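Local coordinates for chymotrypsin-like serine protease (Equine arteritis virus, PDB 1MBM), which probably cleaves viral polyprotein as a chymotrypsin-like serine endopeptidase of the arterivirus, the main proteinase nsp4, at residues K1-V9 and S88-E96; L43-L52 and T65-W74. All coordinates share one frame; numbering follows the deposited sequence.

In this chymotrypsin-like fold the two contacts lie on the same side of the chain's centre, their centres about 16 Å apart. Contact 1 joins the chain start and strand 6-10 of the first, six-stranded barrel to the hairpin of strands 85-91 and 94-100 in the second sheet. Contact 2 stays within the first barrel, where the loop after strand 60-65 packs on the hairpin of strands 40-45 and 48-57. Along the chain, both segments of contact 2 fall between those of contact 1. They meet where strands 6-10 and 40-45 run side by side: F8 O lies 2.7 Å from K44 N, a probable hydrogen bond. One contact thus ties the two barrels together, and the other packs a loop onto a hairpin of the first.

Contact 1 (K1-V9 and S88-E96)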
# COMPACT_ATOMS: atom_id res chain seq x y z
N LYS A 1 -13.95 8.77 -0.59
CA LYS A 1 -13.09 9.99 -0.63
C LYS A 1 -11.65 9.68 -0.20
O LYS A 1 -11.42 9.12 0.88
CB LYS A 1 -13.72 11.12 0.20
CG LYS A 1 -12.82 12.33 0.44
CD LYS A 1 -12.40 12.43 1.90
CE LYS A 1 -13.31 13.38 2.67
NZ LYS A 1 -13.13 14.80 2.22
N ALA A 2 -10.69 10.02 -1.05
CA ALA A 2 -9.28 9.76 -0.78
C ALA A 2 -8.68 10.67 0.28
O ALA A 2 -9.23 11.72 0.59
CB ALA A 2 -8.48 9.86 -2.06
N ARG A 3 -7.55 10.27 0.84
CA ARG A 3 -6.84 11.13 1.78
C ARG A 3 -6.34 12.36 1.01
O ARG A 3 -6.13 12.30 -0.21
CB ARG A 3 -5.66 10.40 2.40
CG ARG A 3 -6.01 9.39 3.45
CD ARG A 3 -4.78 8.62 3.93
NE ARG A 3 -5.14 7.58 4.88
CZ ARG A 3 -4.41 7.26 5.94
NH1 ARG A 3 -3.29 7.92 6.19
NH2 ARG A 3 -4.81 6.31 6.76
N GLY A 4 -6.15 13.45 1.74
CA GLY A 4 -5.77 14.74 1.17
C GLY A 4 -4.46 14.78 0.43
O GLY A 4 -4.27 15.63 -0.46
N ASN A 5 -3.55 13.86 0.76
CA ASN A 5 -2.24 13.81 0.12
C ASN A 5 -2.11 12.73 -0.97
O ASN A 5 -1.00 12.38 -1.39
CB ASN A 5 -1.15 13.64 1.18
CG ASN A 5 -1.13 12.23 1.77
OD1 ASN A 5 -2.18 11.63 2.00
ND2 ASN A 5 0.06 11.70 2.00
N VAL A 6 -3.24 12.22 -1.45
CA VAL A 6 -3.22 11.18 -2.46
C VAL A 6 -3.53 11.74 -3.85
O VAL A 6 -4.49 12.49 -4.02
CB VAL A 6 -4.19 10.04 -2.10
CG1 VAL A 6 -4.34 9.04 -3.26
CG2 VAL A 6 -3.71 9.34 -0.84
N GLY A 7 -2.71 11.38 -4.83
CA GLY A 7 -2.94 11.84 -6.19
C GLY A 7 -2.82 10.77 -7.26
O GLY A 7 -2.52 9.61 -6.97
N PHE A 8 -3.06 11.17 -8.51
CA PHE A 8 -2.96 10.29 -9.66
C PHE A 8 -1.60 10.48 -10.32
O PHE A 8 -1.11 11.59 -10.43
CB PHE A 8 -4.05 10.62 -10.68
CG PHE A 8 -5.44 10.24 -10.24
CD1 PHE A 8 -5.90 8.94 -10.37
CD2 PHE A 8 -6.31 11.20 -9.73
CE1 PHE A 8 -7.18 8.59 -9.99
CE2 PHE A 8 -7.59 10.85 -9.34
CZ PHE A 8 -8.03 9.55 -9.47
N VAL A 9 -1.00 9.39 -10.77
CA VAL A 9 0.31 9.43 -11.43
C VAL A 9 0.22 8.78 -12.81
O VAL A 9 -0.36 7.70 -12.95
CB VAL A 9 1.38 8.69 -10.59
CG1 VAL A 9 2.72 8.67 -11.30
CG2 VAL A 9 1.55 9.35 -9.20
N SER A 88 -3.53 0.38 5.73
CA SER A 88 -4.41 1.10 4.83
C SER A 88 -3.70 1.32 3.51
O SER A 88 -2.58 1.82 3.48
CB SER A 88 -4.81 2.46 5.43
OG SER A 88 -5.63 2.33 6.58
N TRP A 89 -4.36 0.89 2.43
CA TRP A 89 -3.92 1.14 1.07
C TRP A 89 -4.61 2.45 0.71
O TRP A 89 -5.83 2.50 0.60
CB TRP A 89 -4.42 0.04 0.13
CG TRP A 89 -3.49 -1.14 -0.03
CD1 TRP A 89 -2.80 -1.49 -1.16
CD2 TRP A 89 -3.16 -2.12 0.95
NE1 TRP A 89 -2.05 -2.62 -0.93
CE2 TRP A 89 -2.25 -3.03 0.36
CE3 TRP A 89 -3.52 -2.32 2.29
CZ2 TRP A 89 -1.72 -4.12 1.04
CZ3 TRP A 89 -2.98 -3.41 2.98
CH2 TRP A 89 -2.09 -4.29 2.35
N CYS A 90 -3.83 3.51 0.54
CA CYS A 90 -4.39 4.85 0.31
C CYS A 90 -4.64 5.12 -1.16
O CYS A 90 -3.85 5.80 -1.82
CB CYS A 90 -3.46 5.92 0.90
SG CYS A 90 -3.06 5.64 2.65
N THR A 91 -5.74 4.58 -1.68
CA THR A 91 -6.04 4.76 -3.10
C THR A 91 -6.68 6.11 -3.38
O THR A 91 -7.08 6.83 -2.47
CB THR A 91 -6.95 3.62 -3.63
OG1 THR A 91 -8.32 3.90 -3.31
CG2 THR A 91 -6.65 2.32 -2.92
N ALA A 92 -6.80 6.43 -4.66
CA ALA A 92 -7.43 7.68 -5.06
C ALA A 92 -8.94 7.70 -4.84
O ALA A 92 -9.58 8.74 -5.03
CB ALA A 92 -7.10 7.98 -6.49
N THR A 93 -9.53 6.58 -4.44
CA THR A 93 -10.96 6.54 -4.16
C THR A 93 -11.24 6.09 -2.74
O THR A 93 -12.27 5.49 -2.46
CB THR A 93 -11.72 5.63 -5.14
OG1 THR A 93 -10.97 4.43 -5.36
CG2 THR A 93 -11.80 6.27 -6.53
N GLY A 94 -10.31 6.39 -1.84
CA GLY A 94 -10.49 6.03 -0.45
C GLY A 94 -9.51 4.98 0.03
O GLY A 94 -8.87 4.29 -0.77
N ASP A 95 -9.41 4.86 1.35
CA ASP A 95 -8.57 3.86 1.98
C ASP A 95 -9.17 2.47 1.92
O ASP A 95 -10.33 2.25 2.26
CB ASP A 95 -8.31 4.21 3.44
CG ASP A 95 -7.35 5.36 3.61
OD1 ASP A 95 -6.90 5.93 2.59
OD2 ASP A 95 -7.02 5.78 4.73
N GLU A 96 -8.33 1.52 1.52
CA GLU A 96 -8.72 0.12 1.49
C GLU A 96 -8.02 -0.53 2.69
O GLU A 96 -6.78 -0.56 2.75
CB GLU A 96 -8.24 -0.49 0.18
CG GLU A 96 -8.94 -1.76 -0.25
CD GLU A 96 -10.44 -1.63 -0.37
OE1 GLU A 96 -10.96 -1.04 -1.35
OE2 GLU A 96 -11.12 -2.12 0.53
O HOH W 1 -6.94 7.62 0.18
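R3 reaches across to D95 with its guanidinium edge, tying the N-terminal arm to the beta hairpin 88-96 of the second barrel of the chymotrypsin-like fold. R3 NE gives D95 OD2 a 2.6 Å hydrogen bond at 158°, within a salt bridge. OD2 uses its syn lone pair and lies in the guanidinium plane. NE carries the main bond; R3 NH2 adds only a weak one to the same oxygen. C90 SG sits over one guanidinium face, 3.6 Å from R3 NE. The R3 chain is extended from CG to NE.

Packing continues into strand 6-10. V6 CG2 meets C90 CB at 3.8 Å. A92 CB lies over the face of the F8 ring, a CH-pi contact 3.9 Å from the F8 ring centroid. The A2 methyl instead rests against polar backbone, the carbonyl oxygens of T91 and A92.

The second shell shapes the hairpin end, a type I turn from T91 to G94. T91 OG1 accepts from T93 N in an ST turn and donates to G94 O. C90 and R3 also touch V119.

One water bridges the two segments directly: it accepts from R3 N and donates to T91 O and, at 2.9 Å, to D95 OD1.

Contact 2 (L43-L52 and T65-W74); sequences LKIGDAMLTL and TTQSELPGNW
L70 pushes its side chain against the hairpin of strands 40-45 and 48-57, in the first barrel of the chymotrypsin-like fold. The loop that follows strand 60-65 packs on this hairpin through apolar side chains. L70 holds CG anti to its N (chi1 -169°), which sends the two methyls toward the strands. L70 CD1 touches both I45 CG2 and A48 CB, each at 3.9 Å. L70 CD2 meets L43 CD2 at 3.7 Å. The L70 side chain lies roughly perpendicular to those of L43 and I45. V19 of strand 14-22 and V26 of strand 25-31 also touch L70.

L50, two residues after A48 on strand 48-57, points to the same side. L50 CD2 comes within 4.0 Å of L70 CB. L50 CD2 also meets T65 OG1 at 3.8 Å, the two side chains approaching tip to tip. It contacts E69 O as well, while L50 CD1 passes near E69 OE1. L52 CD2 packs crosswise on T65 CB.

At the turn end, I45 is extended, with CG1 anti to the backbone N and CD1 anti to CA. The I45 and W74 side chains come from opposite directions, and I45 CD1 meets the ring obliquely, 3.7 Å from W74 CZ3. The indole is fixed from its own side of the contact. G72 CA lies over one face of the W74 ring, toward its rim. W74 NE1 donates to L70 O at 2.9 Å and 177°; the oxygen lies in the ring plane, but NE1 stands above the carbonyl plane.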
# COMPACT_ATOMS: atom_id res chain seq x y z
N LEU A 43 2.33 13.89 -11.84
CA LEU A 43 1.45 13.77 -10.68
C LEU A 43 0.31 14.78 -10.81
O LEU A 43 0.52 15.93 -11.18
CB LEU A 43 2.23 14.07 -9.39
CG LEU A 43 1.40 14.35 -8.13
CD1 LEU A 43 0.71 13.07 -7.67
CD2 LEU A 43 2.28 14.91 -7.02
N LYS A 44 -0.90 14.33 -10.52
CA LYS A 44 -2.06 15.20 -10.50
C LYS A 44 -2.64 15.12 -9.10
O LYS A 44 -3.06 14.06 -8.66
CB LYS A 44 -3.09 14.73 -11.52
CG LYS A 44 -4.37 15.55 -11.53
CD LYS A 44 -5.41 14.90 -12.43
CE LYS A 44 -6.82 15.22 -11.96
NZ LYS A 44 -7.84 14.43 -12.70
N ILE A 45 -2.67 16.26 -8.40
CA ILE A 45 -3.26 16.35 -7.07
C ILE A 45 -3.83 17.76 -6.84
O ILE A 45 -3.15 18.76 -7.10
CB ILE A 45 -2.24 15.92 -5.97
CG1 ILE A 45 -2.92 15.88 -4.59
CG2 ILE A 45 -1.01 16.82 -5.97
CD1 ILE A 45 -2.04 15.27 -3.53
N GLY A 46 -5.06 17.83 -6.36
CA GLY A 46 -5.74 19.12 -6.22
C GLY A 46 -5.79 19.75 -7.61
O GLY A 46 -6.18 19.09 -8.57
N ASP A 47 -5.38 21.00 -7.72
CA ASP A 47 -5.34 21.68 -9.02
C ASP A 47 -3.91 21.67 -9.57
O ASP A 47 -3.63 22.27 -10.61
CB ASP A 47 -5.84 23.12 -8.91
CG ASP A 47 -7.29 23.19 -8.46
OD1 ASP A 47 -7.97 22.15 -8.48
OD2 ASP A 47 -7.82 24.25 -8.06
N ALA A 48 -3.02 20.98 -8.87
CA ALA A 48 -1.61 20.94 -9.26
C ALA A 48 -1.30 19.79 -10.21
O ALA A 48 -1.73 18.66 -10.00
CB ALA A 48 -0.74 20.85 -8.02
N MET A 49 -0.54 20.10 -11.26
CA MET A 49 -0.06 19.11 -12.21
C MET A 49 1.44 19.36 -12.33
O MET A 49 1.86 20.47 -12.68
CB MET A 49 -0.76 19.24 -13.57
CG MET A 49 -0.34 18.15 -14.56
SD MET A 49 -1.10 18.24 -16.21
CE MET A 49 -0.82 19.95 -16.62
N LEU A 50 2.24 18.34 -12.03
CA LEU A 50 3.69 18.49 -11.97
C LEU A 50 4.38 17.24 -12.52
O LEU A 50 4.02 16.12 -12.15
CB LEU A 50 4.10 18.70 -10.50
CG LEU A 50 5.54 19.03 -10.10
CD1 LEU A 50 6.05 20.26 -10.85
CD2 LEU A 50 5.65 19.26 -8.60
N THR A 51 5.35 17.44 -13.40
CA THR A 51 6.10 16.32 -13.94
C THR A 51 7.32 16.11 -13.04
O THR A 51 7.98 17.07 -12.66
CB THR A 51 6.51 16.61 -15.39
OG1 THR A 51 5.33 16.80 -16.17
CG2 THR A 51 7.13 15.38 -16.01
N LEU A 52 7.59 14.86 -12.68
CA LEU A 52 8.68 14.53 -11.77
C LEU A 52 9.61 13.42 -12.26
O LEU A 52 9.21 12.59 -13.07
CB LEU A 52 8.09 14.09 -10.44
CG LEU A 52 7.07 15.05 -9.83
CD1 LEU A 52 6.06 14.30 -8.97
CD2 LEU A 52 7.79 16.10 -9.04
N THR A 65 10.59 17.29 -4.60
CA THR A 65 10.35 18.61 -5.18
C THR A 65 10.27 19.58 -4.01
O THR A 65 10.67 19.23 -2.91
CB THR A 65 9.09 18.62 -6.12
OG1 THR A 65 8.81 19.96 -6.53
CG2 THR A 65 7.82 18.22 -5.39
N THR A 66 9.81 20.80 -4.25
CA THR A 66 9.77 21.79 -3.18
C THR A 66 8.36 22.33 -2.96
O THR A 66 7.45 22.08 -3.76
CB THR A 66 10.73 22.97 -3.47
OG1 THR A 66 10.44 23.51 -4.77
CG2 THR A 66 12.18 22.51 -3.58
N GLN A 67 8.20 23.07 -1.86
CA GLN A 67 6.93 23.69 -1.51
C GLN A 67 6.48 24.71 -2.55
O GLN A 67 5.29 24.89 -2.76
CB GLN A 67 7.01 24.36 -0.13
CG GLN A 67 6.88 23.41 1.06
CD GLN A 67 5.46 22.89 1.23
OE1 GLN A 67 4.50 23.54 0.81
NE2 GLN A 67 5.33 21.73 1.86
N SER A 68 7.43 25.37 -3.22
CA SER A 68 7.09 26.34 -4.25
C SER A 68 6.60 25.69 -5.55
O SER A 68 5.99 26.34 -6.39
CB SER A 68 8.28 27.26 -4.54
OG SER A 68 9.46 26.50 -4.77
N GLU A 69 6.87 24.40 -5.70
CA GLU A 69 6.44 23.66 -6.89
C GLU A 69 5.17 22.89 -6.62
O GLU A 69 4.35 22.69 -7.52
CB GLU A 69 7.54 22.70 -7.32
CG GLU A 69 8.77 23.38 -7.88
CD GLU A 69 8.40 24.30 -9.03
OE1 GLU A 69 7.73 23.83 -9.98
OE2 GLU A 69 8.79 25.49 -8.99
N LEU A 70 5.02 22.43 -5.38
CA LEU A 70 3.87 21.64 -4.96
C LEU A 70 3.49 22.05 -3.54
O LEU A 70 3.80 21.34 -2.59
CB LEU A 70 4.25 20.16 -5.00
CG LEU A 70 3.22 19.04 -4.86
CD1 LEU A 70 2.08 19.22 -5.84
CD2 LEU A 70 3.89 17.68 -5.09
N PRO A 71 2.83 23.21 -3.40
CA PRO A 71 2.44 23.72 -2.08
C PRO A 71 1.32 22.93 -1.42
O PRO A 71 0.46 22.36 -2.09
CB PRO A 71 1.95 25.14 -2.39
CG PRO A 71 1.46 25.05 -3.79
CD PRO A 71 2.46 24.14 -4.48
N GLY A 72 1.32 22.93 -0.10
CA GLY A 72 0.29 22.24 0.65
C GLY A 72 0.81 21.76 1.98
O GLY A 72 2.02 21.65 2.19
N ASN A 73 -0.11 21.47 2.89
CA ASN A 73 0.27 20.98 4.20
C ASN A 73 0.37 19.46 4.19
O ASN A 73 -0.47 18.76 4.77
CB ASN A 73 -0.73 21.44 5.26
CG ASN A 73 -0.16 21.41 6.65
OD1 ASN A 73 1.05 21.57 6.83
ND2 ASN A 73 -1.01 21.20 7.64
N TRP A 74 1.40 18.96 3.51
CA TRP A 74 1.58 17.52 3.38
C TRP A 74 2.06 16.92 4.70
O TRP A 74 2.91 17.50 5.37
CB TRP A 74 2.56 17.21 2.24
CG TRP A 74 2.31 18.01 0.99
CD1 TRP A 74 3.16 18.90 0.40
CD2 TRP A 74 1.14 17.97 0.17
NE1 TRP A 74 2.59 19.42 -0.74
CE2 TRP A 74 1.35 18.87 -0.91
CE3 TRP A 74 -0.07 17.27 0.22
CZ2 TRP A 74 0.40 19.08 -1.91
CZ3 TRP A 74 -1.00 17.48 -0.77
CH2 TRP A 74 -0.77 18.38 -1.82